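Local coordinates for protein YJHT (Escherichia coli, PDB 2UVK) that speeds the interconversion of the alpha and beta anomers of N-acetylneuraminate (sialic acid) as a homodimeric, periplasmic Kelch-repeat beta-propeller, at residues Ala62-Ile74 with Phe85-Trp98. Residues are numbered along the deposited sequence; the frame is centred on the assembly and turned at random.
Sequences AFIDGNLYVFGGI and FNDVHKYNPKTNSW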
# COMPACT_ATOMS: atom_id res chain seq x y z
N ALA B 62 -9.09 -17.26 -9.54
CA ALA B 62 -8.19 -17.98 -10.45
C ALA B 62 -8.26 -19.45 -10.16
O ALA B 62 -8.29 -19.83 -9.01
CB ALA B 62 -6.80 -17.51 -10.25
N PHE B 63 -8.29 -20.26 -11.21
CA PHE B 63 -8.14 -21.72 -11.07
C PHE B 63 -6.70 -22.07 -11.29
O PHE B 63 -6.09 -21.66 -12.28
CB PHE B 63 -8.98 -22.50 -12.08
CG PHE B 63 -10.14 -23.18 -11.46
CD1 PHE B 63 -11.42 -22.79 -11.76
CD2 PHE B 63 -9.95 -24.18 -10.51
CE1 PHE B 63 -12.48 -23.38 -11.16
CE2 PHE B 63 -11.02 -24.79 -9.90
CZ PHE B 63 -12.30 -24.40 -10.22
N ILE B 64 -6.13 -22.79 -10.33
CA ILE B 64 -4.73 -23.23 -10.46
C ILE B 64 -4.60 -24.60 -9.83
O ILE B 64 -4.98 -24.78 -8.67
CB ILE B 64 -3.74 -22.30 -9.74
CG1 ILE B 64 -3.90 -20.86 -10.21
CG2 ILE B 64 -2.30 -22.78 -9.95
CD1 ILE B 64 -2.95 -19.90 -9.50
N ASP B 65 -4.10 -25.56 -10.60
CA ASP B 65 -3.79 -26.90 -10.08
C ASP B 65 -5.01 -27.51 -9.38
O ASP B 65 -4.90 -28.03 -8.26
CB ASP B 65 -2.61 -26.81 -9.10
CG ASP B 65 -1.30 -26.42 -9.78
OD1 ASP B 65 -1.25 -26.26 -11.02
OD2 ASP B 65 -0.30 -26.27 -9.04
N GLY B 66 -6.17 -27.41 -10.02
CA GLY B 66 -7.37 -28.08 -9.52
C GLY B 66 -8.16 -27.42 -8.40
O GLY B 66 -9.16 -27.96 -7.94
N ASN B 67 -7.74 -26.22 -7.97
CA ASN B 67 -8.42 -25.55 -6.90
C ASN B 67 -8.73 -24.14 -7.34
O ASN B 67 -8.03 -23.57 -8.18
CB ASN B 67 -7.55 -25.50 -5.66
CG ASN B 67 -7.32 -26.87 -5.07
OD1 ASN B 67 -8.23 -27.45 -4.49
ND2 ASN B 67 -6.10 -27.37 -5.19
N LEU B 68 -9.80 -23.62 -6.76
CA LEU B 68 -10.30 -22.27 -7.05
C LEU B 68 -9.86 -21.32 -5.93
O LEU B 68 -10.15 -21.56 -4.76
CB LEU B 68 -11.82 -22.30 -7.17
CG LEU B 68 -12.57 -20.97 -7.23
CD1 LEU B 68 -12.22 -20.27 -8.51
CD2 LEU B 68 -14.07 -21.21 -7.10
N TYR B 69 -9.18 -20.25 -6.32
CA TYR B 69 -8.72 -19.20 -5.38
C TYR B 69 -9.52 -17.93 -5.60
O TYR B 69 -9.72 -17.54 -6.72
CB TYR B 69 -7.23 -18.91 -5.58
CG TYR B 69 -6.40 -20.13 -5.26
CD1 TYR B 69 -5.91 -20.35 -4.00
CD2 TYR B 69 -6.17 -21.10 -6.23
CE1 TYR B 69 -5.19 -21.53 -3.67
CE2 TYR B 69 -5.44 -22.26 -5.92
CZ TYR B 69 -4.95 -22.47 -4.66
OH TYR B 69 -4.22 -23.63 -4.35
N VAL B 70 -9.95 -17.30 -4.50
CA VAL B 70 -10.68 -16.02 -4.54
C VAL B 70 -9.87 -14.99 -3.76
O VAL B 70 -9.41 -15.26 -2.65
CB VAL B 70 -12.11 -16.14 -3.95
CG1 VAL B 70 -12.79 -14.78 -3.89
CG2 VAL B 70 -12.94 -17.13 -4.79
N PHE B 71 -9.69 -13.82 -4.38
CA PHE B 71 -8.84 -12.75 -3.87
C PHE B 71 -9.66 -11.48 -3.57
O PHE B 71 -10.29 -10.89 -4.45
CB PHE B 71 -7.77 -12.40 -4.91
CG PHE B 71 -6.92 -13.58 -5.27
CD1 PHE B 71 -5.77 -13.86 -4.57
CD2 PHE B 71 -7.30 -14.38 -6.34
CE1 PHE B 71 -4.99 -14.98 -4.91
CE2 PHE B 71 -6.52 -15.50 -6.69
CZ PHE B 71 -5.37 -15.77 -5.99
N GLY B 72 -9.60 -11.03 -2.32
CA GLY B 72 -10.08 -9.71 -1.95
C GLY B 72 -11.54 -9.43 -2.18
O GLY B 72 -12.41 -10.27 -1.91
N GLY B 73 -11.80 -8.21 -2.66
CA GLY B 73 -13.13 -7.66 -2.84
C GLY B 73 -13.51 -6.68 -1.75
O GLY B 73 -12.77 -6.43 -0.81
N ILE B 74 -14.69 -6.14 -1.93
CA ILE B 74 -15.26 -5.14 -1.02
C ILE B 74 -16.41 -5.79 -0.23
O ILE B 74 -17.31 -6.37 -0.80
CB ILE B 74 -15.86 -3.99 -1.80
CG1 ILE B 74 -14.79 -3.24 -2.60
CG2 ILE B 74 -16.55 -2.99 -0.84
CD1 ILE B 74 -15.39 -2.37 -3.69
N PHE B 85 -10.78 -5.92 1.24
CA PHE B 85 -10.09 -7.07 1.84
C PHE B 85 -8.77 -7.37 1.13
O PHE B 85 -8.60 -6.98 -0.01
CB PHE B 85 -10.98 -8.32 1.75
CG PHE B 85 -12.15 -8.31 2.71
CD1 PHE B 85 -12.06 -9.03 3.88
CD2 PHE B 85 -13.33 -7.68 2.41
CE1 PHE B 85 -13.11 -9.03 4.77
CE2 PHE B 85 -14.38 -7.70 3.28
CZ PHE B 85 -14.25 -8.41 4.47
N ASN B 86 -7.86 -8.07 1.81
CA ASN B 86 -6.56 -8.45 1.24
C ASN B 86 -6.33 -9.94 1.37
O ASN B 86 -5.19 -10.39 1.42
CB ASN B 86 -5.39 -7.70 1.90
CG ASN B 86 -5.04 -8.25 3.29
OD1 ASN B 86 -5.94 -8.66 4.04
ND2 ASN B 86 -3.75 -8.27 3.64
N ASP B 87 -7.41 -10.71 1.44
CA ASP B 87 -7.30 -12.13 1.78
C ASP B 87 -7.45 -13.06 0.58
O ASP B 87 -7.75 -12.64 -0.54
CB ASP B 87 -8.31 -12.50 2.88
CG ASP B 87 -9.75 -12.23 2.50
OD1 ASP B 87 -10.02 -11.80 1.34
OD2 ASP B 87 -10.64 -12.40 3.37
N VAL B 88 -7.16 -14.34 0.84
CA VAL B 88 -7.30 -15.40 -0.16
C VAL B 88 -8.07 -16.57 0.46
O VAL B 88 -7.77 -16.99 1.59
CB VAL B 88 -5.91 -15.89 -0.63
CG1 VAL B 88 -6.04 -16.91 -1.79
CG2 VAL B 88 -5.00 -14.72 -1.00
N HIS B 89 -9.07 -17.02 -0.27
CA HIS B 89 -9.80 -18.24 0.08
C HIS B 89 -9.56 -19.27 -1.00
O HIS B 89 -9.38 -18.94 -2.16
CB HIS B 89 -11.28 -17.94 0.21
CG HIS B 89 -11.65 -17.23 1.47
ND1 HIS B 89 -11.44 -15.88 1.65
CD2 HIS B 89 -12.25 -17.67 2.61
CE1 HIS B 89 -11.88 -15.52 2.85
NE2 HIS B 89 -12.38 -16.59 3.45
N LYS B 90 -9.56 -20.55 -0.60
CA LYS B 90 -9.39 -21.66 -1.54
C LYS B 90 -10.60 -22.57 -1.50
O LYS B 90 -11.01 -22.98 -0.42
CB LYS B 90 -8.15 -22.45 -1.18
CG LYS B 90 -7.90 -23.68 -2.04
CD LYS B 90 -6.56 -24.32 -1.73
CE LYS B 90 -6.53 -24.97 -0.36
NZ LYS B 90 -7.31 -26.24 -0.30
N TYR B 91 -11.14 -22.87 -2.66
CA TYR B 91 -12.25 -23.83 -2.78
C TYR B 91 -11.75 -25.08 -3.47
O TYR B 91 -11.16 -25.02 -4.55
CB TYR B 91 -13.38 -23.24 -3.60
CG TYR B 91 -14.50 -24.20 -3.93
CD1 TYR B 91 -15.46 -24.55 -2.99
CD2 TYR B 91 -14.59 -24.75 -5.20
CE1 TYR B 91 -16.49 -25.41 -3.31
CE2 TYR B 91 -15.63 -25.64 -5.52
CZ TYR B 91 -16.56 -25.94 -4.57
OH TYR B 91 -17.58 -26.82 -4.86
N ASN B 92 -11.99 -26.22 -2.81
CA ASN B 92 -11.64 -27.54 -3.36
C ASN B 92 -12.89 -28.17 -3.98
O ASN B 92 -13.84 -28.50 -3.28
CB ASN B 92 -11.04 -28.41 -2.24
CG ASN B 92 -10.65 -29.80 -2.71
OD1 ASN B 92 -10.90 -30.18 -3.85
ND2 ASN B 92 -10.00 -30.56 -1.84
N PRO B 93 -12.93 -28.26 -5.31
CA PRO B 93 -14.14 -28.80 -5.93
C PRO B 93 -14.40 -30.29 -5.64
O PRO B 93 -15.55 -30.73 -5.67
CB PRO B 93 -13.94 -28.54 -7.43
CG PRO B 93 -12.53 -28.07 -7.60
CD PRO B 93 -11.91 -27.84 -6.28
N LYS B 94 -13.34 -31.03 -5.33
CA LYS B 94 -13.49 -32.47 -5.08
C LYS B 94 -14.23 -32.73 -3.77
O LYS B 94 -14.94 -33.74 -3.64
CB LYS B 94 -12.12 -33.13 -5.05
CG LYS B 94 -11.36 -32.96 -6.36
CD LYS B 94 -10.18 -33.92 -6.46
CE LYS B 94 -9.53 -33.85 -7.83
NZ LYS B 94 -8.36 -34.77 -7.92
N THR B 95 -14.09 -31.81 -2.82
CA THR B 95 -14.72 -31.90 -1.51
C THR B 95 -15.80 -30.84 -1.26
O THR B 95 -16.40 -30.82 -0.20
CB THR B 95 -13.65 -31.80 -0.41
OG1 THR B 95 -12.95 -30.56 -0.54
CG2 THR B 95 -12.66 -32.92 -0.55
N ASN B 96 -16.03 -29.96 -2.24
CA ASN B 96 -17.02 -28.87 -2.11
C ASN B 96 -16.86 -28.12 -0.79
O ASN B 96 -17.81 -27.93 -0.04
CB ASN B 96 -18.44 -29.42 -2.27
CG ASN B 96 -19.52 -28.34 -2.36
OD1 ASN B 96 -19.31 -27.24 -2.88
ND2 ASN B 96 -20.71 -28.67 -1.87
N SER B 97 -15.62 -27.67 -0.53
CA SER B 97 -15.29 -27.05 0.74
C SER B 97 -14.35 -25.88 0.54
O SER B 97 -13.46 -25.93 -0.31
CB SER B 97 -14.65 -28.09 1.70
OG SER B 97 -13.47 -28.65 1.15
N TRP B 98 -14.54 -24.86 1.38
CA TRP B 98 -13.71 -23.63 1.38
C TRP B 98 -12.79 -23.61 2.59
O TRP B 98 -13.17 -24.06 3.68
CB TRP B 98 -14.60 -22.40 1.48
CG TRP B 98 -15.38 -22.09 0.27
CD1 TRP B 98 -16.67 -22.46 0.01
CD2 TRP B 98 -14.97 -21.27 -0.85
NE1 TRP B 98 -17.07 -21.96 -1.21
CE2 TRP B 98 -16.05 -21.21 -1.75
CE3 TRP B 98 -13.78 -20.60 -1.17
CZ2 TRP B 98 -15.99 -20.52 -2.96
CZ3 TRP B 98 -13.73 -19.88 -2.38
CH2 TRP B 98 -14.82 -19.87 -3.26
O HOH W 1 -7.25 -28.19 -2.06
O HOH W 2 -8.83 -30.25 -5.66
O HOH W 3 -10.68 -14.00 -0.30
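Strands 67-71 and 88-92, the two inner strands of a four-stranded Kelch propeller blade, run antiparallel; Leu68 with Tyr91 and Val70 with His89 are the hydrogen-bonded pairs between them. In the first, Tyr91 N reaches Leu68 O at 2.7 Å with an N-H...O angle of 173°. The pairing runs on into Gly72 and Gly73, the Kelch double glycine: Gly72 N donates to Asp87 O and Phe85 N to Gly73 O, and both glycines adopt positive phi, which suits residues without a side chain. On one face, Tyr69 and Lys90 lie alongside, pointing the same way, Tyr69 OH 3.6 Å from Lys90 CD; the long aliphatic stem of lysine suits a place beside a ring. Bends at chi3 and chi4 (69° and 73°) turn Lys90 NZ to a water that accepts from it and in turn donates to Asn67 OD1. With Tyr69 replaced by an alanine, the Lys90 methylenes would probably lose their aromatic neighbour and the chain would be freer to swing. Branched valines bring methyls to aromatic rings: Val88 CG2 meets Phe71 CD1 at 3.8 Å, and on the other face Val70 CG2 sits 3.7 Å from Trp98 CH2 at the indole edge. Another water joins Val70 O, Asp87 OD1 and His89 ND1. Arg56 forms a salt bridge with Asp87 and donates a hydrogen bond to Gly72 O. Leu68 and Phe63 pack against strand 14-18 of one neighbouring blade, and Tyr69 touches Pro175 after strand 169-174 of another.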